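Local atomic coordinates of condensin complex subunit 3 (Schizosaccharomyces pombe, PDB entry 5OQR), a protein that serves as a regulatory subunit of condensin, the complex required to convert interphase chromatin into mitotic-like condensed chromosomes. Residues 388-391 / 392-396; 422-425 / 426-430. One frame throughout, in Å; residues are numbered along the deposited sequence.

Interaction 1 (388-391 / 392-396); sequences LTNS and LSTMA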
loop_
_atom_site.group_PDB
_atom_site.type_symbol
_atom_site.label_atom_id
_atom_site.label_comp_id
_atom_site.label_asym_id
_atom_site.label_seq_id
_atom_site.Cartn_x
_atom_site.Cartn_y
_atom_site.Cartn_z
ATOM N N LEU A 388 26.618 -11.131 28.850
ATOM C CA LEU A 388 26.826 -10.984 27.415
ATOM C C LEU A 388 28.265 -11.297 27.037
ATOM O O LEU A 388 28.520 -11.999 26.052
ATOM C CB LEU A 388 26.452 -9.568 26.977
ATOM C CG LEU A 388 24.993 -9.172 27.210
ATOM C CD1 LEU A 388 24.801 -7.686 26.979
ATOM C CD2 LEU A 388 24.072 -9.974 26.313
ATOM N N THR A 389 29.223 -10.791 27.814
ATOM C CA THR A 389 30.626 -11.086 27.551
ATOM C C THR A 389 30.883 -12.587 27.562
ATOM O O THR A 389 31.713 -13.088 26.797
ATOM C CB THR A 389 31.509 -10.392 28.584
ATOM O OG1 THR A 389 31.183 -8.999 28.640
ATOM C CG2 THR A 389 32.979 -10.551 28.227
ATOM N N ASN A 390 30.181 -13.319 28.425
ATOM C CA ASN A 390 30.372 -14.761 28.501
ATOM C C ASN A 390 29.685 -15.474 27.344
ATOM O O ASN A 390 30.279 -16.346 26.703
ATOM C CB ASN A 390 29.846 -15.288 29.837
ATOM C CG ASN A 390 29.865 -16.802 29.913
ATOM O OD1 ASN A 390 30.906 -17.410 30.163
ATOM N ND2 ASN A 390 28.711 -17.421 29.696
ATOM N N SER A 391 28.433 -15.111 27.061
ATOM C CA SER A 391 27.677 -15.802 26.022
ATOM C C SER A 391 28.362 -15.690 24.667
ATOM O O SER A 391 28.332 -16.632 23.868
ATOM C CB SER A 391 26.260 -15.240 25.949
ATOM O OG SER A 391 25.624 -15.308 27.211
ATOM N N LEU A 392 28.976 -14.541 24.384
ATOM C CA LEU A 392 29.650 -14.367 23.102
ATOM C C LEU A 392 30.972 -15.117 23.059
ATOM O O LEU A 392 31.413 -15.532 21.983
ATOM C CB LEU A 392 29.879 -12.882 22.827
ATOM C CG LEU A 392 28.627 -12.051 22.543
ATOM C CD1 LEU A 392 28.898 -10.579 22.800
ATOM C CD2 LEU A 392 28.161 -12.268 21.113
ATOM N N SER A 393 31.612 -15.306 24.212
ATOM C CA SER A 393 32.926 -15.933 24.247
ATOM C C SER A 393 32.850 -17.454 24.207
ATOM O O SER A 393 33.745 -18.095 23.648
ATOM C CB SER A 393 33.680 -15.489 25.499
ATOM O OG SER A 393 33.938 -14.097 25.472
ATOM N N THR A 394 31.807 -18.048 24.781
ATOM C CA THR A 394 31.734 -19.496 24.949
ATOM C C THR A 394 30.641 -20.155 24.123
ATOM O O THR A 394 30.873 -21.220 23.546
ATOM C CB THR A 394 31.512 -19.844 26.425
ATOM O OG1 THR A 394 30.169 -19.520 26.800
ATOM C CG2 THR A 394 32.482 -19.074 27.315
ATOM N N MET A 395 29.457 -19.558 24.045
ATOM C CA MET A 395 28.339 -20.196 23.373
ATOM C C MET A 395 28.441 -20.011 21.862
ATOM O O MET A 395 29.317 -19.310 21.347
ATOM C CB MET A 395 27.019 -19.627 23.886
ATOM C CG MET A 395 26.856 -19.699 25.386
ATOM S SD MET A 395 25.252 -19.088 25.921
ATOM C CE MET A 395 25.570 -18.860 27.665
ATOM N N ALA A 396 27.519 -20.647 21.151
ATOM C CA ALA A 396 27.427 -20.563 19.697
ATOM C C ALA A 396 26.021 -20.098 19.331
ATOM O O ALA A 396 25.194 -20.881 18.856
ATOM C CB ALA A 396 27.766 -21.906 19.054
#

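Interaction 2 (422-425 / 426-430); sequences LLVE and IITEV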
loop_
_atom_site.group_PDB
_atom_site.type_symbol
_atom_site.label_atom_id
_atom_site.label_comp_id
_atom_site.label_asym_id
_atom_site.label_seq_id
_atom_site.Cartn_x
_atom_site.Cartn_y
_atom_site.Cartn_z
ATOM N N LEU A 422 36.634 -4.427 24.491
ATOM C CA LEU A 422 35.972 -5.637 24.959
ATOM C C LEU A 422 35.693 -6.592 23.807
ATOM O O LEU A 422 36.033 -7.778 23.871
ATOM C CB LEU A 422 34.676 -5.271 25.679
ATOM C CG LEU A 422 33.785 -6.439 26.105
ATOM C CD1 LEU A 422 34.547 -7.410 26.991
ATOM C CD2 LEU A 422 32.550 -5.920 26.816
ATOM N N LEU A 423 35.070 -6.092 22.738
ATOM C CA LEU A 423 34.644 -6.978 21.664
ATOM C C LEU A 423 35.831 -7.551 20.900
ATOM O O LEU A 423 35.728 -8.643 20.334
ATOM C CB LEU A 423 33.699 -6.231 20.721
ATOM C CG LEU A 423 32.999 -7.047 19.631
ATOM C CD1 LEU A 423 32.406 -8.338 20.171
ATOM C CD2 LEU A 423 31.909 -6.211 19.004
ATOM N N VAL A 424 36.961 -6.844 20.873
ATOM C CA VAL A 424 38.168 -7.414 20.283
ATOM C C VAL A 424 38.706 -8.536 21.160
ATOM O O VAL A 424 39.158 -9.571 20.657
ATOM C CB VAL A 424 39.224 -6.317 20.051
ATOM C CG1 VAL A 424 40.584 -6.928 19.725
ATOM C CG2 VAL A 424 38.788 -5.402 18.918
ATOM N N GLU A 425 38.674 -8.350 22.482
ATOM C CA GLU A 425 39.067 -9.427 23.385
ATOM C C GLU A 425 38.216 -10.665 23.144
ATOM O O GLU A 425 38.739 -11.774 23.000
ATOM C CB GLU A 425 38.951 -8.966 24.837
ATOM C CG GLU A 425 39.935 -7.878 25.222
ATOM C CD GLU A 425 39.599 -7.234 26.554
ATOM O OE1 GLU A 425 38.616 -7.666 27.192
ATOM O OE2 GLU A 425 40.315 -6.294 26.962
ATOM N N ILE A 426 36.895 -10.487 23.083
ATOM C CA ILE A 426 36.000 -11.608 22.813
ATOM C C ILE A 426 36.371 -12.272 21.493
ATOM O O ILE A 426 36.527 -13.495 21.415
ATOM C CB ILE A 426 34.535 -11.136 22.816
ATOM C CG1 ILE A 426 34.156 -10.602 24.200
ATOM C CG2 ILE A 426 33.599 -12.271 22.408
ATOM C CD1 ILE A 426 32.760 -10.033 24.289
ATOM N N ILE A 427 36.520 -11.471 20.436
ATOM C CA ILE A 427 36.802 -12.028 19.117
ATOM C C ILE A 427 38.094 -12.830 19.141
ATOM O O ILE A 427 38.200 -13.882 18.499
ATOM C CB ILE A 427 36.850 -10.904 18.064
ATOM C CG1 ILE A 427 35.441 -10.358 17.815
ATOM C CG2 ILE A 427 37.446 -11.410 16.750
ATOM C CD1 ILE A 427 35.399 -9.105 16.974
ATOM N N THR A 428 39.100 -12.351 19.874
ATOM C CA THR A 428 40.371 -13.064 19.930
ATOM C C THR A 428 40.216 -14.410 20.623
ATOM O O THR A 428 40.791 -15.412 20.183
ATOM C CB THR A 428 41.421 -12.217 20.648
ATOM O OG1 THR A 428 41.499 -10.925 20.034
ATOM C CG2 THR A 428 42.788 -12.887 20.576
ATOM N N GLU A 429 39.444 -14.457 21.709
ATOM C CA GLU A 429 39.257 -15.709 22.433
ATOM C C GLU A 429 38.504 -16.724 21.582
ATOM O O GLU A 429 38.890 -17.896 21.512
ATOM C CB GLU A 429 38.521 -15.444 23.744
ATOM C CG GLU A 429 39.313 -14.588 24.719
ATOM C CD GLU A 429 38.551 -14.292 25.998
ATOM O OE1 GLU A 429 37.369 -14.687 26.094
ATOM O OE2 GLU A 429 39.134 -13.664 26.907
ATOM N N VAL A 430 37.427 -16.292 20.925
ATOM C CA VAL A 430 36.703 -17.186 20.026
ATOM C C VAL A 430 37.600 -17.623 18.879
ATOM O O VAL A 430 37.441 -18.722 18.335
ATOM C CB VAL A 430 35.423 -16.502 19.507
ATOM C CG1 VAL A 430 34.647 -17.436 18.587
ATOM C CG2 VAL A 430 34.549 -16.057 20.668
#

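Interaction 1 (388-391 / 392-396)
Residues T389 and S393, N390 and T394, and S391 and M395 meet across the last turns of helix 378-394, in HEAT repeat 6. The S393 hydroxyl turns back onto the backbone: OG donates to T389 O at 2.8 Å, nearly along the C=O axis. S393 OG lies anti to its own carbonyl carbon, beside its backbone N (chi1 -64°), and this swings it toward the preceding turn. The S393 backbone N makes only weak bonds, to T389 O and to N390 O, and the hydroxyl adds a further bond to T389 O beside them.

At the next residue, T394 gives two bonds to N390 O. T394 N bonds N390 O at 3.0 Å. T394 OG1 comes from above the carbonyl plane of N390 at 3.2 Å from its O. OG1 can do so because it sits between the backbone N and the carbonyl carbon (chi1 73°). The T394 methyl CG2 then faces the side-chain oxygen of N390, with CG2 3.7 Å from OD1.

M395 N closes the turn on S391 O at 3.1 Å. Beyond CG the M395 chain is extended and runs back over S391. Its sulfur SD lies 4.0 Å from S391 CB, and its methyl CE lies 3.6 Å from S391 OG. S391 OG itself bonds S387 O; the methyl CE packs beside it. Y347 of helix 336-348 touches both S391 and M395.

L392 N bonds L388 O at 3.1 Å, which is ordinary helical geometry. L388 itself packs on helix 399-412, while L392 and S393 touch helix 416-434. This is the C-terminal end of a helix in a HEAT repeat, where the chain passes into a loop by M395, with serine and threonine hydroxyls bonded back to carbonyls of the preceding turn.

Interaction 2 (422-425 / 426-430)
T428 and V424 carry the polar side-chain contact in this stretch of helix 416-434. V424 O receives two bonds from T428: the backbone N at 2.9 Å and the hydroxyl OG1 at 2.8 Å. The two donors reach it from opposite faces of the carbonyl plane. T428 OG1 is placed there by a chi1 of -53°, which sets it anti to its own carbonyl carbon. A valine in place of T428 would probably leave V424 O with the backbone N as its one donor from this residue, and the second grip on that carbonyl would be lost.

The other backbone bonds are regular i to i+4 links. I426 N reaches L422 O at 3.0 Å, I427 N reaches L423 O at 2.9 Å, and E429 N reaches E425 O at 3.1 Å.

Helix 416-434 belongs to the alpha-solenoid of this HEAT-repeat protein and is packed by neighbouring helices. L422 and I426 touch helix 378-394. L423 and I427 touch helix 457-471, and V424 and I427 touch helix 480-495.

The apolar contacts follow the same spacing. I426 CD1 lies 4.2 Å from L422 CG. I427 crosses L423 obliquely, its CD1 4.1 Å from L423 CG.

On the exposed side, the like-charged carboxylates of E425 and E429 stay apart, E425 OE1 6.0 Å from E429 OE2.

Both contacts are local and lie within single helices, but the helices pack on each other and the two centres are about 10 Å apart. S393 and L392 meet I426, E429 and V430: S393 OG packs 3.6 Å from I426 CG2, and L392 O lies 3.4 Å from V430 CG2. Interaction 1 sits at a helix end, where the S393 N bonds are weak and serine and threonine hydroxyls add bonds to backbone carbonyls. Interaction 2 lies within a continuous helix, with regular bonds and branched apolar side chains. Each is partly buried: L388, S391 and L392 are buried in the first, and L423, V424, I426 and I427 in the second. T394 and the two glutamates are exposed.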